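Local coordinates for peroxisomal acyl-CoA oxidase 1A (Solanum lycopersicum, PDB 2FON), which probably oxidises fatty acyl-CoA as an FAD-dependent enzyme of peroxisomal beta-oxidation, at residues Leu503-Cys517 / Asp537-Val551. Numbering follows the deposited sequence.
Sequences LEAFEARSARMSVAC and DLVEAAVAHCQLIVV
Arg-509 reaches across to Ala-544 and Gln-547 where segments 503-517 and 537-551, on helices 499-521 and 535-558, run antiparallel in the C-terminal helical region of this acyl-CoA oxidase; their axes approach to 8.8 Å, with 158° between their directions. Outward along Arg-509, CB points at the partner helix, and CG anti to the backbone N (chi1 175°) with a bend at chi2 brings the chain over Ala-544. CD lies 3.9 Å from Ala-544 CB, NE comes nearer, and the same methyl sits over the centre of the guanidinium face. At the tip, NH1 (2.6 Å) and NH2 (2.8 Å) both donate bent bonds to Gln-547 OE1, close to the guanidinium plane; NH2 lies in the amide carbonyl plane, NH1 tilted from it. NH2 also salt-bridges Asp-589. A leucine in place of Arg-509 would probably leave Gln-547 OE1 without these two donors and Asp-589 without its cationic mate. Toward Cys-517, Met-513 CE reaches Glu-540 O, while Cys-517 SG packs on Leu-538 CD2. Toward Leu-503, Leu-548 CD1 meets Leu-503 CD1, Phe-506 CB and Glu-507 CG. Ser-510 OG and His-545 ND1 both hydrogen-bond to Tyr-476 OH. Val-551 CG2 sits over the Phe-506 ring as a CH-pi contact, 4.1 Å from the ring centroid.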
ATOM      1  N   LEU B 503      14.223  20.690 -17.945  1.00 66.76           N
ATOM      2  CA  LEU B 503      12.981  21.429 -18.026  1.00 66.90           C
ATOM      3  C   LEU B 503      12.383  21.256 -19.404  1.00 66.52           C
ATOM      4  O   LEU B 503      11.225  20.901 -19.546  1.00 66.96           O
ATOM      5  CB  LEU B 503      13.221  22.905 -17.721  1.00 67.36           C
ATOM      6  CG  LEU B 503      12.041  23.864 -17.887  1.00 67.34           C
ATOM      7  CD1 LEU B 503      10.806  23.497 -17.039  1.00 64.47           C
ATOM      8  CD2 LEU B 503      12.570  25.278 -17.575  1.00 66.93           C
ATOM      9  N   GLU B 504      13.192  21.464 -20.432  1.00 66.35           N
ATOM     10  CA  GLU B 504      12.677  21.302 -21.770  1.00 65.48           C
ATOM     11  C   GLU B 504      12.173  19.887 -21.956  1.00 65.08           C
ATOM     12  O   GLU B 504      11.134  19.696 -22.577  1.00 65.59           O
ATOM     13  CB  GLU B 504      13.694  21.629 -22.823  1.00 64.49           C
ATOM     14  CG  GLU B 504      13.041  21.663 -24.149  1.00 64.50           C
ATOM     15  CD  GLU B 504      14.010  21.954 -25.268  1.00 66.54           C
ATOM     16  OE1 GLU B 504      14.724  21.019 -25.706  1.00 67.29           O
ATOM     17  OE2 GLU B 504      14.041  23.120 -25.723  1.00 66.07           O
ATOM     18  N   ALA B 505      12.902  18.914 -21.413  1.00 64.08           N
ATOM     19  CA  ALA B 505      12.534  17.525 -21.580  1.00 64.15           C
ATOM     20  C   ALA B 505      11.151  17.247 -20.977  1.00 64.55           C
ATOM     21  O   ALA B 505      10.383  16.474 -21.555  1.00 64.54           O
ATOM     22  CB  ALA B 505      13.572  16.608 -20.987  1.00 63.70           C
ATOM     23  N   PHE B 506      10.828  17.890 -19.850  1.00 64.12           N
ATOM     24  CA  PHE B 506       9.521  17.706 -19.250  1.00 64.21           C
ATOM     25  C   PHE B 506       8.399  18.460 -19.964  1.00 64.28           C
ATOM     26  O   PHE B 506       7.246  18.004 -20.027  1.00 63.60           O
ATOM     27  CB  PHE B 506       9.582  18.080 -17.778  1.00 65.07           C
ATOM     28  CG  PHE B 506      10.045  16.965 -16.905  1.00 64.29           C
ATOM     29  CD1 PHE B 506      11.401  16.731 -16.712  1.00 63.86           C
ATOM     30  CD2 PHE B 506       9.129  16.118 -16.322  1.00 63.60           C
ATOM     31  CE1 PHE B 506      11.832  15.662 -15.947  1.00 62.34           C
ATOM     32  CE2 PHE B 506       9.551  15.042 -15.547  1.00 62.35           C
ATOM     33  CZ  PHE B 506      10.901  14.825 -15.363  1.00 64.43           C
ATOM     34  N   GLU B 507       8.762  19.626 -20.493  1.00 64.25           N
ATOM     35  CA  GLU B 507       7.864  20.463 -21.268  1.00 63.73           C
ATOM     36  C   GLU B 507       7.475  19.751 -22.541  1.00 62.88           C
ATOM     37  O   GLU B 507       6.294  19.650 -22.863  1.00 62.28           O
ATOM     38  CB  GLU B 507       8.526  21.800 -21.573  1.00 63.59           C
ATOM     39  CG  GLU B 507       8.541  22.761 -20.371  1.00 64.74           C
ATOM     40  CD  GLU B 507       9.091  24.166 -20.681  1.00 65.65           C
ATOM     41  OE1 GLU B 507       8.891  25.061 -19.843  1.00 70.51           O
ATOM     42  OE2 GLU B 507       9.729  24.412 -21.738  1.00 66.72           O
ATOM     43  N   ALA B 508       8.467  19.203 -23.237  1.00 62.74           N
ATOM     44  CA  ALA B 508       8.227  18.515 -24.508  1.00 62.49           C
ATOM     45  C   ALA B 508       7.272  17.360 -24.281  1.00 62.30           C
ATOM     46  O   ALA B 508       6.184  17.305 -24.861  1.00 62.52           O
ATOM     47  CB  ALA B 508       9.528  18.021 -25.105  1.00 62.20           C
ATOM     48  N   ARG B 509       7.675  16.468 -23.392  1.00 62.00           N
ATOM     49  CA  ARG B 509       6.872  15.339 -23.023  1.00 62.45           C
ATOM     50  C   ARG B 509       5.394  15.709 -22.794  1.00 63.02           C
ATOM     51  O   ARG B 509       4.481  15.052 -23.321  1.00 63.01           O
ATOM     52  CB  ARG B 509       7.444  14.723 -21.759  1.00 61.85           C
ATOM     53  CG  ARG B 509       6.578  13.592 -21.218  1.00 64.44           C
ATOM     54  CD  ARG B 509       6.613  13.600 -19.747  1.00 63.36           C
ATOM     55  NE  ARG B 509       6.060  12.402 -19.169  1.00 65.23           N
ATOM     56  CZ  ARG B 509       5.872  12.284 -17.853  1.00 67.08           C
ATOM     57  NH1 ARG B 509       6.235  13.285 -17.053  1.00 63.36           N
ATOM     58  NH2 ARG B 509       5.323  11.180 -17.332  1.00 65.42           N
ATOM     59  N   SER B 510       5.167  16.746 -21.990  1.00 62.89           N
ATOM     60  CA  SER B 510       3.824  17.101 -21.618  1.00 63.13           C
ATOM     61  C   SER B 510       3.070  17.683 -22.820  1.00 62.52           C
ATOM     62  O   SER B 510       1.967  17.228 -23.166  1.00 62.58           O
ATOM     63  CB  SER B 510       3.844  18.042 -20.414  1.00 63.57           C
ATOM     64  OG  SER B 510       2.540  18.521 -20.140  1.00 66.86           O
ATOM     65  N   ALA B 511       3.687  18.652 -23.485  1.00 61.72           N
ATOM     66  CA  ALA B 511       3.114  19.196 -24.719  1.00 60.69           C
ATOM     67  C   ALA B 511       2.773  18.061 -25.640  1.00 60.03           C
ATOM     68  O   ALA B 511       1.635  17.906 -26.053  1.00 59.91           O
ATOM     69  CB  ALA B 511       4.067  20.158 -25.391  1.00 60.18           C
ATOM     70  N   ARG B 512       3.754  17.230 -25.940  1.00 60.24           N
ATOM     71  CA  ARG B 512       3.489  16.152 -26.860  1.00 60.67           C
ATOM     72  C   ARG B 512       2.339  15.287 -26.368  1.00 60.99           C
ATOM     73  O   ARG B 512       1.417  15.044 -27.114  1.00 61.32           O
ATOM     74  CB  ARG B 512       4.737  15.352 -27.117  1.00 60.51           C
ATOM     75  CG  ARG B 512       5.653  16.021 -28.062  1.00 60.99           C
ATOM     76  CD  ARG B 512       7.068  15.854 -27.602  1.00 63.93           C
ATOM     77  NE  ARG B 512       7.982  16.620 -28.439  1.00 65.87           N
ATOM     78  CZ  ARG B 512       8.762  16.073 -29.362  1.00 68.04           C
ATOM     79  NH1 ARG B 512       8.742  14.750 -29.543  1.00 67.20           N
ATOM     80  NH2 ARG B 512       9.570  16.843 -30.088  1.00 68.10           N
ATOM     81  N   MET B 513       2.341  14.891 -25.103  1.00 61.19           N
ATOM     82  CA  MET B 513       1.268  14.016 -24.628  1.00 62.96           C
ATOM     83  C   MET B 513      -0.111  14.650 -24.698  1.00 62.24           C
ATOM     84  O   MET B 513      -1.069  14.024 -25.189  1.00 61.74           O
ATOM     85  CB  MET B 513       1.553  13.430 -23.256  1.00 61.96           C
ATOM     86  CG  MET B 513       2.482  12.256 -23.327  1.00 61.94           C
ATOM     87  SD  MET B 513       3.068  11.858 -21.680  1.00 68.05           S
ATOM     88  CE  MET B 513       1.631  11.024 -20.952  1.00 68.30           C
ATOM     89  N   SER B 514      -0.197  15.908 -24.261  1.00 62.18           N
ATOM     90  CA  SER B 514      -1.451  16.648 -24.366  1.00 61.67           C
ATOM     91  C   SER B 514      -1.898  16.862 -25.803  1.00 61.23           C
ATOM     92  O   SER B 514      -3.064  16.706 -26.096  1.00 61.67           O
ATOM     93  CB  SER B 514      -1.365  17.962 -23.637  1.00 61.74           C
ATOM     94  OG  SER B 514      -1.545  17.715 -22.266  1.00 62.29           O
ATOM     95  N   VAL B 515      -0.971  17.175 -26.696  1.00 60.30           N
ATOM     96  CA  VAL B 515      -1.312  17.319 -28.100  1.00 59.84           C
ATOM     97  C   VAL B 515      -1.900  16.024 -28.634  1.00 59.34           C
ATOM     98  O   VAL B 515      -2.945  16.010 -29.270  1.00 58.91           O
ATOM     99  CB  VAL B 515      -0.074  17.779 -28.942  1.00 60.40           C
ATOM    100  CG1 VAL B 515      -0.240  17.469 -30.429  1.00 58.54           C
ATOM    101  CG2 VAL B 515       0.173  19.286 -28.732  1.00 60.20           C
ATOM    102  N   ALA B 516      -1.231  14.928 -28.332  1.00 59.39           N
ATOM    103  CA  ALA B 516      -1.674  13.607 -28.773  1.00 59.15           C
ATOM    104  C   ALA B 516      -3.099  13.333 -28.232  1.00 59.43           C
ATOM    105  O   ALA B 516      -3.940  12.760 -28.952  1.00 59.81           O
ATOM    106  CB  ALA B 516      -0.647  12.491 -28.353  1.00 56.80           C
ATOM    107  N   CYS B 517      -3.385  13.782 -27.006  1.00 58.79           N
ATOM    108  CA  CYS B 517      -4.742  13.648 -26.521  1.00 59.70           C
ATOM    109  C   CYS B 517      -5.769  14.489 -27.296  1.00 59.61           C
ATOM    110  O   CYS B 517      -6.854  13.990 -27.656  1.00 59.48           O
ATOM    111  CB  CYS B 517      -4.815  13.984 -25.066  1.00 59.47           C
ATOM    112  SG  CYS B 517      -4.370  12.585 -24.077  1.00 63.33           S
ATOM    113  N   ASP B 537      -5.674   7.923 -20.801  1.00 68.35           N
ATOM    114  CA  ASP B 537      -4.595   8.679 -21.412  1.00 69.66           C
ATOM    115  C   ASP B 537      -4.640  10.155 -21.016  1.00 69.27           C
ATOM    116  O   ASP B 537      -3.596  10.830 -20.873  1.00 70.24           O
ATOM    117  CB  ASP B 537      -4.654   8.534 -22.938  1.00 70.12           C
ATOM    118  CG  ASP B 537      -5.068   7.107 -23.388  1.00 73.93           C
ATOM    119  OD1 ASP B 537      -4.829   6.782 -24.547  1.00 78.50           O
ATOM    120  OD2 ASP B 537      -5.635   6.292 -22.612  1.00 79.50           O
ATOM    121  N   LEU B 538      -5.848  10.671 -20.842  1.00 67.94           N
ATOM    122  CA  LEU B 538      -5.982  12.012 -20.368  1.00 67.26           C
ATOM    123  C   LEU B 538      -5.263  12.161 -19.017  1.00 67.60           C
ATOM    124  O   LEU B 538      -4.473  13.084 -18.843  1.00 67.07           O
ATOM    125  CB  LEU B 538      -7.445  12.387 -20.330  1.00 66.99           C
ATOM    126  CG  LEU B 538      -7.947  12.582 -21.771  1.00 68.22           C
ATOM    127  CD1 LEU B 538      -9.462  12.508 -21.802  1.00 67.01           C
ATOM    128  CD2 LEU B 538      -7.416  13.884 -22.439  1.00 63.74           C
ATOM    129  N   VAL B 539      -5.515  11.218 -18.103  1.00 67.59           N
ATOM    130  CA  VAL B 539      -4.880  11.142 -16.805  1.00 67.86           C
ATOM    131  C   VAL B 539      -3.367  11.016 -16.949  1.00 68.16           C
ATOM    132  O   VAL B 539      -2.621  11.705 -16.295  1.00 67.36           O
ATOM    133  CB  VAL B 539      -5.414   9.905 -16.032  1.00 68.66           C
ATOM    134  CG1 VAL B 539      -5.116   9.987 -14.579  1.00 65.15           C
ATOM    135  CG2 VAL B 539      -6.909   9.830 -16.209  1.00 69.88           C
ATOM    136  N   GLU B 540      -2.909  10.128 -17.815  1.00 68.98           N
ATOM    137  CA  GLU B 540      -1.496  10.020 -18.047  1.00 70.01           C
ATOM    138  C   GLU B 540      -0.932  11.385 -18.470  1.00 69.06           C
ATOM    139  O   GLU B 540       0.119  11.779 -17.963  1.00 69.98           O
ATOM    140  CB  GLU B 540      -1.203   8.934 -19.064  1.00 69.18           C
ATOM    141  CG  GLU B 540      -0.890   7.580 -18.474  1.00 72.28           C
ATOM    142  CD  GLU B 540      -0.859   6.436 -19.544  1.00 75.75           C
ATOM    143  OE1 GLU B 540      -1.382   5.313 -19.251  1.00 84.24           O
ATOM    144  OE2 GLU B 540      -0.312   6.632 -20.672  1.00 80.67           O
ATOM    145  N   ALA B 541      -1.634  12.119 -19.342  1.00 67.81           N
ATOM    146  CA  ALA B 541      -1.221  13.472 -19.699  1.00 66.82           C
ATOM    147  C   ALA B 541      -1.235  14.429 -18.493  1.00 66.10           C
ATOM    148  O   ALA B 541      -0.214  15.016 -18.146  1.00 65.70           O
ATOM    149  CB  ALA B 541      -2.084  14.001 -20.804  1.00 67.09           C
ATOM    150  N   ALA B 542      -2.381  14.573 -17.837  1.00 65.58           N
ATOM    151  CA  ALA B 542      -2.468  15.319 -16.565  1.00 65.26           C
ATOM    152  C   ALA B 542      -1.313  15.025 -15.575  1.00 66.30           C
ATOM    153  O   ALA B 542      -0.730  15.977 -14.980  1.00 67.34           O
ATOM    154  CB  ALA B 542      -3.740  15.068 -15.917  1.00 63.61           C
ATOM    155  N   VAL B 543      -0.949  13.740 -15.413  1.00 65.19           N
ATOM    156  CA  VAL B 543       0.178  13.396 -14.548  1.00 63.56           C
ATOM    157  C   VAL B 543       1.424  14.071 -15.061  1.00 63.44           C
ATOM    158  O   VAL B 543       2.070  14.800 -14.328  1.00 63.83           O
ATOM    159  CB  VAL B 543       0.370  11.833 -14.253  1.00 64.23           C
ATOM    160  CG1 VAL B 543       1.618  11.563 -13.383  1.00 63.31           C
ATOM    161  CG2 VAL B 543      -0.877  11.221 -13.543  1.00 57.65           C
ATOM    162  N   ALA B 544       1.728  13.880 -16.330  1.00 63.21           N
ATOM    163  CA  ALA B 544       2.953  14.455 -16.926  1.00 62.78           C
ATOM    164  C   ALA B 544       3.096  15.988 -16.668  1.00 62.77           C
ATOM    165  O   ALA B 544       4.176  16.488 -16.289  1.00 61.38           O
ATOM    166  CB  ALA B 544       3.017  14.132 -18.421  1.00 61.51           C
ATOM    167  N   HIS B 545       1.981  16.697 -16.851  1.00 63.23           N
ATOM    168  CA  HIS B 545       1.878  18.127 -16.554  1.00 63.54           C
ATOM    169  C   HIS B 545       2.163  18.458 -15.101  1.00 64.04           C
ATOM    170  O   HIS B 545       2.939  19.378 -14.819  1.00 64.40           O
ATOM    171  CB  HIS B 545       0.519  18.675 -16.993  1.00 63.21           C
ATOM    172  CG  HIS B 545       0.241  20.070 -16.523  1.00 63.51           C
ATOM    173  ND1 HIS B 545       0.858  21.185 -17.067  1.00 64.95           N
ATOM    174  CD2 HIS B 545      -0.617  20.534 -15.580  1.00 62.56           C
ATOM    175  CE1 HIS B 545       0.407  22.269 -16.462  1.00 65.73           C
ATOM    176  NE2 HIS B 545      -0.484  21.903 -15.547  1.00 64.37           N
ATOM    177  N   CYS B 546       1.552  17.716 -14.183  1.00 64.86           N
ATOM    178  CA  CYS B 546       1.828  17.922 -12.773  1.00 66.96           C
ATOM    179  C   CYS B 546       3.301  17.695 -12.402  1.00 66.11           C
ATOM    180  O   CYS B 546       3.895  18.462 -11.644  1.00 66.33           O
ATOM    181  CB  CYS B 546       0.902  17.081 -11.905  1.00 67.10           C
ATOM    182  SG  CYS B 546      -0.874  17.586 -12.136  1.00 75.74           S
ATOM    183  N   GLN B 547       3.875  16.641 -12.958  1.00 66.02           N
ATOM    184  CA  GLN B 547       5.265  16.297 -12.764  1.00 65.58           C
ATOM    185  C   GLN B 547       6.105  17.449 -13.223  1.00 65.99           C
ATOM    186  O   GLN B 547       7.119  17.751 -12.596  1.00 66.96           O
ATOM    187  CB  GLN B 547       5.591  15.042 -13.548  1.00 65.51           C
ATOM    188  CG  GLN B 547       5.112  13.791 -12.825  1.00 66.66           C
ATOM    189  CD  GLN B 547       5.317  12.509 -13.602  1.00 67.57           C
ATOM    190  OE1 GLN B 547       5.275  12.481 -14.813  1.00 73.24           O
ATOM    191  NE2 GLN B 547       5.519  11.460 -12.912  1.00 66.99           N
ATOM    192  N   LEU B 548       5.659  18.117 -14.288  1.00 65.21           N
ATOM    193  CA  LEU B 548       6.389  19.217 -14.845  1.00 64.80           C
ATOM    194  C   LEU B 548       6.291  20.408 -13.891  1.00 65.66           C
ATOM    195  O   LEU B 548       7.240  21.161 -13.706  1.00 65.86           O
ATOM    196  CB  LEU B 548       5.868  19.574 -16.253  1.00 64.02           C
ATOM    197  CG  LEU B 548       6.200  20.992 -16.748  1.00 62.50           C
ATOM    198  CD1 LEU B 548       7.692  21.180 -16.920  1.00 61.06           C
ATOM    199  CD2 LEU B 548       5.494  21.357 -18.015  1.00 64.38           C
ATOM    200  N   ILE B 549       5.133  20.606 -13.298  1.00 66.40           N
ATOM    201  CA  ILE B 549       5.025  21.704 -12.370  1.00 66.78           C
ATOM    202  C   ILE B 549       6.028  21.450 -11.228  1.00 67.17           C
ATOM    203  O   ILE B 549       6.800  22.368 -10.882  1.00 68.16           O
ATOM    204  CB  ILE B 549       3.571  21.910 -11.853  1.00 67.26           C
ATOM    205  CG1 ILE B 549       2.622  22.278 -12.992  1.00 65.59           C
ATOM    206  CG2 ILE B 549       3.506  23.039 -10.860  1.00 67.16           C
ATOM    207  CD1 ILE B 549       1.204  22.227 -12.551  1.00 65.48           C
ATOM    208  N   VAL B 550       6.088  20.227 -10.700  1.00 65.84           N
ATOM    209  CA  VAL B 550       6.961  19.974  -9.586  1.00 66.20           C
ATOM    210  C   VAL B 550       8.372  20.276 -10.045  1.00 67.73           C
ATOM    211  O   VAL B 550       9.032  21.167  -9.511  1.00 69.54           O
ATOM    212  CB  VAL B 550       6.833  18.544  -9.035  1.00 66.72           C
ATOM    213  CG1 VAL B 550       7.804  18.291  -7.883  1.00 66.45           C
ATOM    214  CG2 VAL B 550       5.391  18.257  -8.533  1.00 66.05           C
ATOM    215  N   VAL B 551       8.833  19.634 -11.107  1.00 68.18           N
ATOM    216  CA  VAL B 551      10.214  19.851 -11.516  1.00 67.10           C
ATOM    217  C   VAL B 551      10.504  21.322 -11.753  1.00 67.84           C
ATOM    218  O   VAL B 551      11.503  21.849 -11.271  1.00 69.34           O
ATOM    219  CB  VAL B 551      10.531  19.072 -12.739  1.00 67.14           C
ATOM    220  CG1 VAL B 551      11.861  19.467 -13.232  1.00 66.33           C
ATOM    221  CG2 VAL B 551      10.497  17.561 -12.428  1.00 65.70           C
TER